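Local coordinates for protein Pre-mRNA-splicing factor SAD1 (Saccharomyces cerevisiae, PDB 4MSX) that promotes assembly of newly made U4 snRNA into the U4/U6 snRNP and is required for pre-mRNA splicing, on a catalytically inactive deubiquitinase-like fold, at residues E222-L227 against N275-S280; I287-C292 against P319-T324; Q395-F400 against L467-E472; N416-V421 against H439-L444. All blocks are in the same frame, centred on the assembly; numbering follows the deposited sequence.

Contact 1: E222-L227 against N275-S280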
# COMPACT_ATOMS: atom_id res chain seq x y z
N GLU A 222 4.25 16.68 5.97
CA GLU A 222 4.11 15.48 6.80
C GLU A 222 3.40 14.24 6.10
O GLU A 222 3.84 13.10 6.25
CB GLU A 222 3.33 15.81 8.04
CG GLU A 222 3.19 14.61 8.95
CD GLU A 222 2.97 14.95 10.41
OE1 GLU A 222 2.80 16.15 10.74
OE2 GLU A 222 2.96 14.00 11.24
N PHE A 223 2.34 14.50 5.35
CA PHE A 223 1.65 13.39 4.63
C PHE A 223 2.66 12.64 3.72
O PHE A 223 2.78 11.39 3.78
CB PHE A 223 0.52 13.93 3.79
CG PHE A 223 0.03 12.93 2.78
CD1 PHE A 223 -0.70 11.81 3.20
CD2 PHE A 223 0.36 13.06 1.43
CE1 PHE A 223 -1.16 10.84 2.24
CE2 PHE A 223 -0.08 12.11 0.47
CZ PHE A 223 -0.84 10.98 0.89
N ILE A 224 3.39 13.38 2.87
CA ILE A 224 4.28 12.75 1.87
C ILE A 224 5.44 12.07 2.60
O ILE A 224 5.80 10.96 2.27
CB ILE A 224 4.84 13.73 0.79
CG1 ILE A 224 3.79 14.10 -0.24
CG2 ILE A 224 5.96 13.05 -0.04
CD1 ILE A 224 3.41 12.87 -1.23
N LYS A 225 5.98 12.71 3.65
CA LYS A 225 7.03 12.04 4.40
C LYS A 225 6.51 10.72 5.01
O LYS A 225 7.16 9.68 4.92
CB LYS A 225 7.56 12.95 5.53
CG LYS A 225 8.71 12.30 6.27
CD LYS A 225 9.43 13.31 7.17
CE LYS A 225 10.61 12.68 7.92
NZ LYS A 225 11.55 11.94 7.02
N ARG A 226 5.34 10.74 5.65
CA ARG A 226 4.88 9.52 6.28
C ARG A 226 4.62 8.43 5.22
O ARG A 226 4.91 7.27 5.44
CB ARG A 226 3.59 9.79 7.07
CG ARG A 226 3.85 10.45 8.45
CD ARG A 226 2.45 10.79 8.95
NE ARG A 226 2.34 11.32 10.30
CZ ARG A 226 1.94 10.60 11.36
NH1 ARG A 226 1.69 9.28 11.30
NH2 ARG A 226 1.83 11.22 12.50
N LEU A 227 4.07 8.83 4.09
CA LEU A 227 3.70 7.84 3.07
C LEU A 227 5.03 7.23 2.53
O LEU A 227 5.14 6.02 2.25
CB LEU A 227 2.91 8.53 1.95
CG LEU A 227 2.66 7.65 0.71
CD1 LEU A 227 1.94 6.37 1.11
CD2 LEU A 227 1.85 8.44 -0.32
N ASN A 275 -5.15 11.50 -5.31
CA ASN A 275 -5.39 12.93 -5.34
C ASN A 275 -4.59 13.66 -4.25
O ASN A 275 -4.14 14.80 -4.45
CB ASN A 275 -6.90 13.27 -5.27
CG ASN A 275 -7.66 12.82 -6.57
OD1 ASN A 275 -7.12 12.86 -7.70
ND2 ASN A 275 -8.90 12.37 -6.40
N LYS A 276 -4.41 13.02 -3.10
CA LYS A 276 -3.72 13.70 -2.01
C LYS A 276 -2.20 13.79 -2.36
O LYS A 276 -1.50 14.75 -2.01
CB LYS A 276 -3.94 12.97 -0.70
CG LYS A 276 -3.23 13.58 0.51
CD LYS A 276 -3.93 14.88 0.87
CE LYS A 276 -3.20 15.57 1.97
NZ LYS A 276 -3.98 16.70 2.53
N ILE A 277 -1.70 12.75 -2.99
CA ILE A 277 -0.28 12.72 -3.41
C ILE A 277 -0.06 13.85 -4.41
O ILE A 277 0.91 14.64 -4.26
CB ILE A 277 0.13 11.39 -4.05
CG1 ILE A 277 0.16 10.30 -2.99
CG2 ILE A 277 1.55 11.53 -4.75
CD1 ILE A 277 0.21 8.89 -3.56
N CYS A 278 -0.96 13.97 -5.37
CA CYS A 278 -0.84 14.98 -6.42
C CYS A 278 -0.91 16.43 -5.90
O CYS A 278 -0.25 17.32 -6.44
CB CYS A 278 -1.91 14.79 -7.48
SG CYS A 278 -1.58 13.34 -8.56
N SER A 279 -1.71 16.66 -4.85
CA SER A 279 -1.85 18.00 -4.33
C SER A 279 -0.72 18.29 -3.35
O SER A 279 -0.52 19.44 -2.91
CB SER A 279 -3.23 18.11 -3.64
OG SER A 279 -3.18 17.43 -2.41
N SER A 280 0.04 17.27 -2.98
CA SER A 280 1.10 17.43 -1.99
C SER A 280 2.55 17.43 -2.55
O SER A 280 3.46 17.89 -1.88
CB SER A 280 1.04 16.30 -0.97
OG SER A 280 -0.23 16.33 -0.34

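Contact 2: I287-C292 against P319-T324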
# COMPACT_ATOMS: atom_id res chain seq x y z
N ILE A 287 4.85 12.07 -11.90
CA ILE A 287 5.05 10.63 -12.19
C ILE A 287 3.68 9.89 -12.30
O ILE A 287 3.46 9.07 -13.20
CB ILE A 287 5.86 9.97 -11.08
CG1 ILE A 287 7.32 10.51 -11.11
CG2 ILE A 287 5.86 8.42 -11.28
CD1 ILE A 287 8.11 10.23 -9.81
N LEU A 288 2.77 10.16 -11.35
CA LEU A 288 1.43 9.52 -11.43
C LEU A 288 0.68 9.96 -12.67
O LEU A 288 0.10 9.15 -13.38
CB LEU A 288 0.57 9.88 -10.18
CG LEU A 288 1.09 9.29 -8.87
CD1 LEU A 288 0.22 9.82 -7.69
CD2 LEU A 288 0.96 7.78 -8.94
N ASN A 289 0.69 11.26 -12.96
CA ASN A 289 0.06 11.69 -14.22
C ASN A 289 0.64 11.00 -15.45
O ASN A 289 -0.11 10.57 -16.33
CB ASN A 289 0.05 13.22 -14.34
CG ASN A 289 -1.11 13.85 -13.56
OD1 ASN A 289 -2.20 13.96 -14.07
ND2 ASN A 289 -0.87 14.18 -12.30
N HIS A 290 1.94 10.82 -15.51
CA HIS A 290 2.48 10.20 -16.68
C HIS A 290 2.23 8.71 -16.70
O HIS A 290 1.91 8.11 -17.74
CB HIS A 290 4.02 10.40 -16.78
CG HIS A 290 4.62 9.60 -17.89
ND1 HIS A 290 4.45 9.93 -19.22
CD2 HIS A 290 5.30 8.43 -17.88
CE1 HIS A 290 5.03 9.02 -19.97
NE2 HIS A 290 5.55 8.10 -19.19
N SER A 291 2.36 8.06 -15.55
CA SER A 291 2.37 6.61 -15.57
C SER A 291 0.98 5.94 -15.41
O SER A 291 0.80 4.79 -15.83
CB SER A 291 3.26 6.08 -14.45
OG SER A 291 4.60 6.48 -14.68
N CYS A 292 0.05 6.64 -14.76
CA CYS A 292 -1.20 6.00 -14.29
C CYS A 292 -2.46 6.61 -14.89
O CYS A 292 -3.57 6.04 -14.76
CB CYS A 292 -1.29 6.12 -12.74
SG CYS A 292 0.02 5.19 -11.99
N PRO A 319 -10.04 12.41 -18.24
CA PRO A 319 -8.95 11.61 -17.68
C PRO A 319 -9.49 10.65 -16.60
O PRO A 319 -10.58 10.89 -16.07
CB PRO A 319 -8.03 12.66 -17.06
CG PRO A 319 -8.95 13.78 -16.70
CD PRO A 319 -10.07 13.79 -17.72
N PHE A 320 -8.75 9.61 -16.28
CA PHE A 320 -9.10 8.74 -15.16
C PHE A 320 -7.87 8.19 -14.51
O PHE A 320 -6.85 7.96 -15.16
CB PHE A 320 -10.00 7.56 -15.63
CG PHE A 320 -9.34 6.64 -16.64
CD1 PHE A 320 -8.50 5.60 -16.23
CD2 PHE A 320 -9.60 6.79 -18.02
CE1 PHE A 320 -7.90 4.73 -17.18
CE2 PHE A 320 -9.02 5.92 -18.98
CZ PHE A 320 -8.17 4.89 -18.56
N TRP A 321 -7.97 7.94 -13.21
CA TRP A 321 -6.99 7.09 -12.54
C TRP A 321 -7.47 5.67 -12.62
O TRP A 321 -6.68 4.77 -12.67
CB TRP A 321 -6.91 7.40 -10.99
CG TRP A 321 -6.46 8.74 -10.63
CD1 TRP A 321 -7.13 9.69 -9.88
CD2 TRP A 321 -5.19 9.32 -10.97
NE1 TRP A 321 -6.33 10.80 -9.72
CE2 TRP A 321 -5.15 10.60 -10.40
CE3 TRP A 321 -4.09 8.87 -11.72
CZ2 TRP A 321 -4.02 11.45 -10.52
CZ3 TRP A 321 -3.01 9.70 -11.87
CH2 TRP A 321 -2.97 10.98 -11.27
N VAL A 322 -8.79 5.47 -12.47
CA VAL A 322 -9.29 4.11 -12.38
C VAL A 322 -10.45 4.03 -13.36
O VAL A 322 -11.35 4.86 -13.34
CB VAL A 322 -9.79 3.80 -10.92
CG1 VAL A 322 -10.60 2.50 -10.91
CG2 VAL A 322 -8.58 3.75 -9.95
N LEU A 323 -10.44 3.03 -14.23
CA LEU A 323 -11.51 2.88 -15.22
C LEU A 323 -12.55 1.91 -14.74
O LEU A 323 -12.24 0.76 -14.50
CB LEU A 323 -10.91 2.35 -16.53
CG LEU A 323 -11.96 2.23 -17.65
CD1 LEU A 323 -12.52 3.58 -18.04
CD2 LEU A 323 -11.31 1.54 -18.84
N THR A 324 -13.78 2.38 -14.56
CA THR A 324 -14.83 1.52 -14.03
C THR A 324 -15.46 0.76 -15.17
O THR A 324 -15.83 1.35 -16.16
CB THR A 324 -15.92 2.31 -13.27
OG1 THR A 324 -15.35 2.79 -12.04
CG2 THR A 324 -17.15 1.38 -12.94
O HOH W 1 -5.31 3.66 -14.93

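Contact 3: Q395-F400 against L467-E472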
# COMPACT_ATOMS: atom_id res chain seq x y z
N GLN A 395 -22.43 -10.29 -8.35
CA GLN A 395 -21.45 -11.38 -8.24
C GLN A 395 -21.15 -12.10 -9.56
O GLN A 395 -20.70 -13.25 -9.55
CB GLN A 395 -21.86 -12.38 -7.18
CG GLN A 395 -22.06 -11.73 -5.82
CD GLN A 395 -22.29 -12.77 -4.73
OE1 GLN A 395 -21.49 -13.70 -4.61
NE2 GLN A 395 -23.41 -12.67 -4.00
N THR A 396 -21.32 -11.39 -10.68
CA THR A 396 -20.98 -11.94 -12.00
C THR A 396 -19.54 -12.41 -11.98
O THR A 396 -18.63 -11.69 -11.50
CB THR A 396 -21.20 -10.90 -13.13
OG1 THR A 396 -22.56 -10.43 -13.11
CG2 THR A 396 -20.89 -11.48 -14.48
N LEU A 397 -19.30 -13.61 -12.50
CA LEU A 397 -17.96 -14.14 -12.56
C LEU A 397 -17.18 -13.53 -13.70
O LEU A 397 -17.46 -13.78 -14.89
CB LEU A 397 -17.98 -15.66 -12.65
CG LEU A 397 -16.59 -16.31 -12.74
CD1 LEU A 397 -15.79 -15.95 -11.51
CD2 LEU A 397 -16.80 -17.84 -12.84
N VAL A 398 -16.18 -12.71 -13.35
CA VAL A 398 -15.36 -12.06 -14.37
C VAL A 398 -14.14 -12.91 -14.71
O VAL A 398 -13.25 -13.18 -13.86
CB VAL A 398 -14.86 -10.61 -13.91
CG1 VAL A 398 -13.98 -10.01 -14.99
CG2 VAL A 398 -16.03 -9.70 -13.64
N GLU A 399 -14.09 -13.34 -15.97
CA GLU A 399 -13.02 -14.21 -16.45
C GLU A 399 -11.88 -13.43 -17.09
O GLU A 399 -12.11 -12.56 -17.92
CB GLU A 399 -13.62 -15.24 -17.43
CG GLU A 399 -14.61 -16.09 -16.61
CD GLU A 399 -15.57 -16.94 -17.40
OE1 GLU A 399 -16.35 -17.65 -16.72
OE2 GLU A 399 -15.56 -16.89 -18.65
N PHE A 400 -10.65 -13.75 -16.70
CA PHE A 400 -9.50 -13.06 -17.25
C PHE A 400 -8.31 -14.00 -17.12
O PHE A 400 -8.31 -14.91 -16.28
CB PHE A 400 -9.23 -11.74 -16.50
CG PHE A 400 -9.02 -11.94 -15.00
CD1 PHE A 400 -7.78 -12.26 -14.52
CD2 PHE A 400 -10.08 -11.80 -14.11
CE1 PHE A 400 -7.56 -12.41 -13.11
CE2 PHE A 400 -9.91 -11.97 -12.71
CZ PHE A 400 -8.61 -12.29 -12.23
N LEU A 467 -6.00 -19.62 -12.06
CA LEU A 467 -7.16 -19.73 -11.22
C LEU A 467 -7.50 -18.44 -10.45
O LEU A 467 -8.49 -18.41 -9.69
CB LEU A 467 -7.00 -20.91 -10.25
CG LEU A 467 -6.67 -22.24 -10.96
CD1 LEU A 467 -6.47 -23.32 -9.93
CD2 LEU A 467 -7.77 -22.61 -11.98
N LEU A 468 -6.72 -17.38 -10.66
CA LEU A 468 -6.97 -16.12 -9.89
C LEU A 468 -8.39 -15.64 -10.07
O LEU A 468 -9.05 -15.23 -9.12
CB LEU A 468 -6.01 -15.02 -10.39
CG LEU A 468 -4.53 -15.20 -10.06
CD1 LEU A 468 -3.72 -13.98 -10.53
CD2 LEU A 468 -4.36 -15.46 -8.56
N PHE A 469 -8.93 -15.77 -11.28
CA PHE A 469 -10.24 -15.20 -11.55
C PHE A 469 -11.34 -15.89 -10.81
O PHE A 469 -12.44 -15.38 -10.76
CB PHE A 469 -10.55 -15.20 -13.05
CG PHE A 469 -10.96 -16.56 -13.56
CD1 PHE A 469 -9.99 -17.45 -14.00
CD2 PHE A 469 -12.31 -16.95 -13.55
CE1 PHE A 469 -10.37 -18.75 -14.48
CE2 PHE A 469 -12.71 -18.26 -14.04
CZ PHE A 469 -11.72 -19.14 -14.45
N LEU A 470 -11.10 -17.02 -10.17
CA LEU A 470 -12.22 -17.64 -9.42
C LEU A 470 -12.70 -16.83 -8.21
O LEU A 470 -13.83 -17.02 -7.78
CB LEU A 470 -11.83 -19.03 -8.93
CG LEU A 470 -11.66 -19.99 -10.12
CD1 LEU A 470 -11.16 -21.29 -9.58
CD2 LEU A 470 -13.04 -20.16 -10.82
N LYS A 471 -11.87 -15.95 -7.67
CA LYS A 471 -12.32 -15.09 -6.56
C LYS A 471 -12.90 -13.80 -7.12
O LYS A 471 -12.65 -13.45 -8.31
CB LYS A 471 -11.11 -14.76 -5.65
CG LYS A 471 -10.58 -16.02 -4.96
CD LYS A 471 -9.72 -15.69 -3.73
CE LYS A 471 -9.30 -16.97 -2.99
NZ LYS A 471 -8.25 -16.74 -1.92
N GLU A 472 -13.61 -13.06 -6.28
CA GLU A 472 -14.32 -11.89 -6.78
C GLU A 472 -13.38 -10.67 -6.96
O GLU A 472 -13.15 -9.92 -5.98
CB GLU A 472 -15.41 -11.55 -5.81
CG GLU A 472 -16.40 -10.53 -6.34
CD GLU A 472 -17.46 -10.13 -5.31
OE1 GLU A 472 -18.27 -10.99 -4.91
OE2 GLU A 472 -17.50 -8.94 -4.88
O HOH W 2 -18.83 -13.42 -5.72
O HOH W 3 -12.97 -12.65 -11.11
O HOH W 4 -7.06 -15.87 -13.73

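Contact 4: N416-V421 against H439-L444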
# COMPACT_ATOMS: atom_id res chain seq x y z
N ASN A 416 -4.19 -7.83 -8.31
CA ASN A 416 -5.61 -8.18 -8.31
C ASN A 416 -6.13 -8.02 -6.86
O ASN A 416 -5.66 -8.71 -5.97
CB ASN A 416 -5.74 -9.63 -8.78
CG ASN A 416 -7.21 -10.05 -9.02
OD1 ASN A 416 -7.97 -9.32 -9.61
ND2 ASN A 416 -7.59 -11.21 -8.52
N VAL A 417 -7.04 -7.06 -6.63
CA VAL A 417 -7.61 -6.90 -5.27
C VAL A 417 -8.94 -7.63 -5.29
O VAL A 417 -9.79 -7.34 -6.13
CB VAL A 417 -7.81 -5.44 -4.95
CG1 VAL A 417 -8.44 -5.24 -3.51
CG2 VAL A 417 -6.42 -4.72 -4.98
N VAL A 418 -9.13 -8.51 -4.33
CA VAL A 418 -10.25 -9.42 -4.30
C VAL A 418 -11.15 -9.11 -3.12
O VAL A 418 -10.67 -8.75 -2.02
CB VAL A 418 -9.71 -10.85 -4.17
CG1 VAL A 418 -10.76 -11.79 -3.65
CG2 VAL A 418 -9.15 -11.29 -5.57
N HIS A 419 -12.45 -9.28 -3.34
CA HIS A 419 -13.43 -8.99 -2.31
C HIS A 419 -13.88 -10.32 -1.68
O HIS A 419 -14.19 -11.26 -2.37
CB HIS A 419 -14.64 -8.27 -2.93
CG HIS A 419 -15.73 -7.99 -1.95
ND1 HIS A 419 -17.00 -8.52 -2.08
CD2 HIS A 419 -15.75 -7.25 -0.81
CE1 HIS A 419 -17.75 -8.11 -1.07
NE2 HIS A 419 -17.01 -7.33 -0.29
N VAL A 420 -13.92 -10.38 -0.35
CA VAL A 420 -14.25 -11.60 0.38
C VAL A 420 -15.27 -11.18 1.41
O VAL A 420 -15.13 -10.12 2.05
CB VAL A 420 -12.97 -12.17 1.09
CG1 VAL A 420 -13.32 -13.13 2.18
CG2 VAL A 420 -12.08 -12.85 0.07
N VAL A 421 -16.31 -12.00 1.60
CA VAL A 421 -17.32 -11.67 2.62
C VAL A 421 -17.07 -12.39 3.93
O VAL A 421 -16.74 -13.57 3.95
CB VAL A 421 -18.78 -12.01 2.14
CG1 VAL A 421 -19.71 -12.17 3.35
CG2 VAL A 421 -19.30 -10.92 1.26
N HIS A 439 -14.28 -7.80 3.25
CA HIS A 439 -12.88 -7.98 3.61
C HIS A 439 -12.10 -7.94 2.28
O HIS A 439 -12.61 -8.43 1.25
CB HIS A 439 -12.69 -9.31 4.32
CG HIS A 439 -11.26 -9.71 4.57
ND1 HIS A 439 -10.32 -8.86 5.13
CD2 HIS A 439 -10.63 -10.89 4.35
CE1 HIS A 439 -9.16 -9.50 5.22
NE2 HIS A 439 -9.32 -10.73 4.75
N TRP A 440 -10.89 -7.39 2.30
CA TRP A 440 -10.16 -7.14 1.03
C TRP A 440 -8.83 -7.87 1.11
O TRP A 440 -8.11 -7.78 2.12
CB TRP A 440 -9.93 -5.61 0.86
CG TRP A 440 -11.23 -4.85 0.85
CD1 TRP A 440 -11.80 -4.08 1.86
CD2 TRP A 440 -12.13 -4.79 -0.26
NE1 TRP A 440 -13.01 -3.57 1.41
CE2 TRP A 440 -13.24 -4.01 0.12
CE3 TRP A 440 -12.10 -5.35 -1.55
CZ2 TRP A 440 -14.31 -3.75 -0.73
CZ3 TRP A 440 -13.14 -5.09 -2.42
CH2 TRP A 440 -14.25 -4.30 -2.01
N ILE A 441 -8.48 -8.58 0.05
CA ILE A 441 -7.17 -9.22 0.04
C ILE A 441 -6.49 -8.89 -1.28
O ILE A 441 -7.13 -8.50 -2.26
CB ILE A 441 -7.26 -10.72 0.24
CG1 ILE A 441 -7.96 -11.35 -0.95
CG2 ILE A 441 -8.03 -11.06 1.57
CD1 ILE A 441 -8.06 -12.86 -0.85
N THR A 442 -5.16 -8.99 -1.29
CA THR A 442 -4.40 -8.42 -2.41
C THR A 442 -3.51 -9.50 -2.96
O THR A 442 -2.79 -10.14 -2.20
CB THR A 442 -3.53 -7.22 -1.93
OG1 THR A 442 -4.39 -6.31 -1.24
CG2 THR A 442 -2.80 -6.47 -3.11
N GLN A 443 -3.55 -9.70 -4.28
CA GLN A 443 -2.66 -10.66 -4.93
C GLN A 443 -1.70 -9.88 -5.80
O GLN A 443 -2.13 -8.99 -6.55
CB GLN A 443 -3.49 -11.59 -5.84
CG GLN A 443 -4.50 -12.36 -5.00
CD GLN A 443 -5.53 -13.13 -5.83
OE1 GLN A 443 -5.84 -12.78 -6.99
NE2 GLN A 443 -6.11 -14.17 -5.21
N LEU A 444 -0.42 -10.21 -5.71
CA LEU A 444 0.58 -9.42 -6.43
C LEU A 444 1.51 -10.32 -7.20
O LEU A 444 1.93 -11.35 -6.69
CB LEU A 444 1.49 -8.65 -5.42
CG LEU A 444 0.67 -7.66 -4.55
CD1 LEU A 444 1.58 -7.02 -3.46
CD2 LEU A 444 0.09 -6.55 -5.43

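Contact 1: E222-L227 against N275-S280
Phe223 and Lys276 meet ring against chain, the lysine running over the ring with the two side chains pointing opposite ways: CG of Lys276 sits 3.5 Å from the centroid of the Phe223 ring, a CH-pi contact squarely over the face. The lysine can do this because its chain leaves the helix with CG trans to the backbone N (chi1 179°) and then bends at chi2, laying the methylene on the ring and sending the amine past it. NZ itself is far from the ring, at most a weak cation-pi partner, and is held instead by a salt bridge to Glu257. At the rim of the same ring, in its plane, comes CG1 of Ile277, 3.9 Å from CE2 of Phe223. Ile277 then meets a second side chain from 222-227: its CD1 lies 3.7 Å from CD2 of Leu227, the two chains roughly perpendicular. Nearer the end of the second segment, Ile224 presses CG1 against CB of Ser280 at 3.6 Å. The hydroxyl of Ser280 turns back to its own helix, OG donating to Lys276 O at 2.6 Å, which leaves the serine's methylene to face the isoleucine. No hydrogen bond joins the segments, so apolar surfaces and the aliphatic part of one lysine make the contact. Leu253 and Phe249 of helix 247-256 touch Phe223 and Leu227, while Leu284 of helix 282-292 touches both isoleucines. The axes of segments 222-227 and 275-280 approach to 10.0 Å with a signed crossing angle of -121°, a steep helix-helix crossing within the helical part of the ubiquitin-specific protease fold.

Contact 2: I287-C292 against P319-T324
This is a buried helix-to-loop contact in the ubiquitin-specific protease fold, where one tryptophan at the bend between strands 315-320 and 323-325 pushes its benzo edge against helix 282-292. Trp321 supplies nearly all of its side of the interface. Its indole comes edge-on: Leu288 O lies in the ring plane, 3.5 Å from CZ3 of Trp321, and CB of the same leucine is 3.9 Å from CH2. One turn further along the helix, CB of Cys292 approaches CE3 of Trp321 at 4.1 Å, so the rim of the six-membered ring spans one helical turn. The amide of Asn289 stands at the far corner of that rim, its plane 59° from the indole, with ND2 4.0 Å from CH2 of Trp321. That is contact without a bond, since the amide is committed elsewhere: ND2 donates to Lys285 O and OD1 accepts from Lys293. With CG trans to the carbonyl carbon (chi1 -63°), the indole reaches out to the helix, and its pyrrole nitrogen NE1 bonds to Asn275 on helix 266-280. Phe274 of that helix meets the indole edge-to-face, and Cys278 touches it as well. The tryptophan therefore sits between two consecutive helices, 266-280 and 282-292, at the bend that joins the two strands. Across the segments there is no direct hydrogen bond, but near Cys292 a water lies 2.9 Å from Trp321 O and 3.0 Å from Cys292 O, close enough to bridge the two backbones.

Contact 3: Q395-F400 against L467-E472
Phe400 and Phe469 make the tight half of this contact in the ubiquitin-specific protease fold, where short strand 397-399 and the residue after it meet the loop leading into strand 472-480. The second phenylalanine offers a methylene, not its ring: CB of Phe469 rides over the face of Phe400, 3.3 Å from CE2 and displaced toward the rim. Chi1 of 57° swings the Phe400 ring between its own N and carbonyl carbon, beneath the loop, where CE1 also reaches CB of Leu468 at 4.1 Å. Cutting Phe400 back to alanine is likely to take the aromatic floor from the Phe469 methylene and the Leu468 side chain. The Phe469 ring itself has CD1 of Leu397 at its edge, and CG of Glu399 lies 3.9 Å from its CE2. No direct hydrogen bond joins the segments, and waters edge the packed rings. One accepts from Phe469 N and lies within reach of Phe400 O; another lies within hydrogen-bonding distance of Val398 O and Phe469 O. The far end is the loose, water-mediated one: Glu472 OE1 is paired with Arg393 in a salt bridge, and a third water links Glu472 to Gln395, donating to Glu472 OE1 at 2.6 Å and Gln395 OE1 at 2.9 Å.

Contact 4: N416-V421 against H439-L444
Two neighbouring strands of the mixed beta-sheet in the ubiquitin-specific protease fold, 409-421 and 438-446, run antiparallel here in unbroken register. Asn416 with Gln443, Val418 with Ile441 and Val420 with His439 are the hydrogen-bonded pairs, each joined by two backbone bonds; Val418 N to Ile441 O, at 2.9 Å, is nearly straight (175°). Above the first pair the side chains add a further bond. Asn416 and Gln443 run alongside each other, and ND2 of Asn416 points at OE1 of Gln443 over 2.8 Å. The bond leaves within the asparagine's amide plane but arrives 35° above the plane of the glutamine carbonyl. Both far ends are also held, Asn416 OD1 by Thr473 and Gln443 NE2 by Glu454. A leucine in place of Gln443 would probably leave ND2 of Asn416 without this acceptor and Glu454 without the amide donor. On the same face, in the conformer modelled here, CG1 of Ile441 packs on CB of Val418 at 3.7 Å. The opposite face carries His419 and Trp440, a non-hydrogen-bonded pair. The tryptophan turns its six-membered ring back over the neighbouring strand, where CD2 of His419 lies over its face, 3.5 Å from CH2; the planes meet obliquely at 45°. His419 is fixed by Ser438 and Glu472 at its two nitrogens, and Tyr194 of helix 189-203 touches Trp440. Hydrogen-bonded and non-hydrogen-bonded pairs thus take turns along the strands, the regular antiparallel pairing of a sheet in the ubiquitin-specific protease fold, with helix 189-203 against the Trp440 face.

In the fold
After the zinc finger, the chain enters the ubiquitin-specific protease fold, where all four contacts lie. Contact 1 closes a largely helical loop between helices 222-234 and 266-280. The chain goes straight on into helix 282-292, and contact 2 closes the next, shorter loop by joining that helix to the bend before strand 323-325; the two contacts touch, notably through Asn275 and Trp321. Contact 3 spans a later excursion, 395-400 to 467-472, and contact 4 falls wholly within it, their centres 12 Å apart and Glu472 meeting His419. Contacts 2 and 4 both reach the mixed sheet, while contacts 1 and 3 lie on opposite sides of the chain's centre.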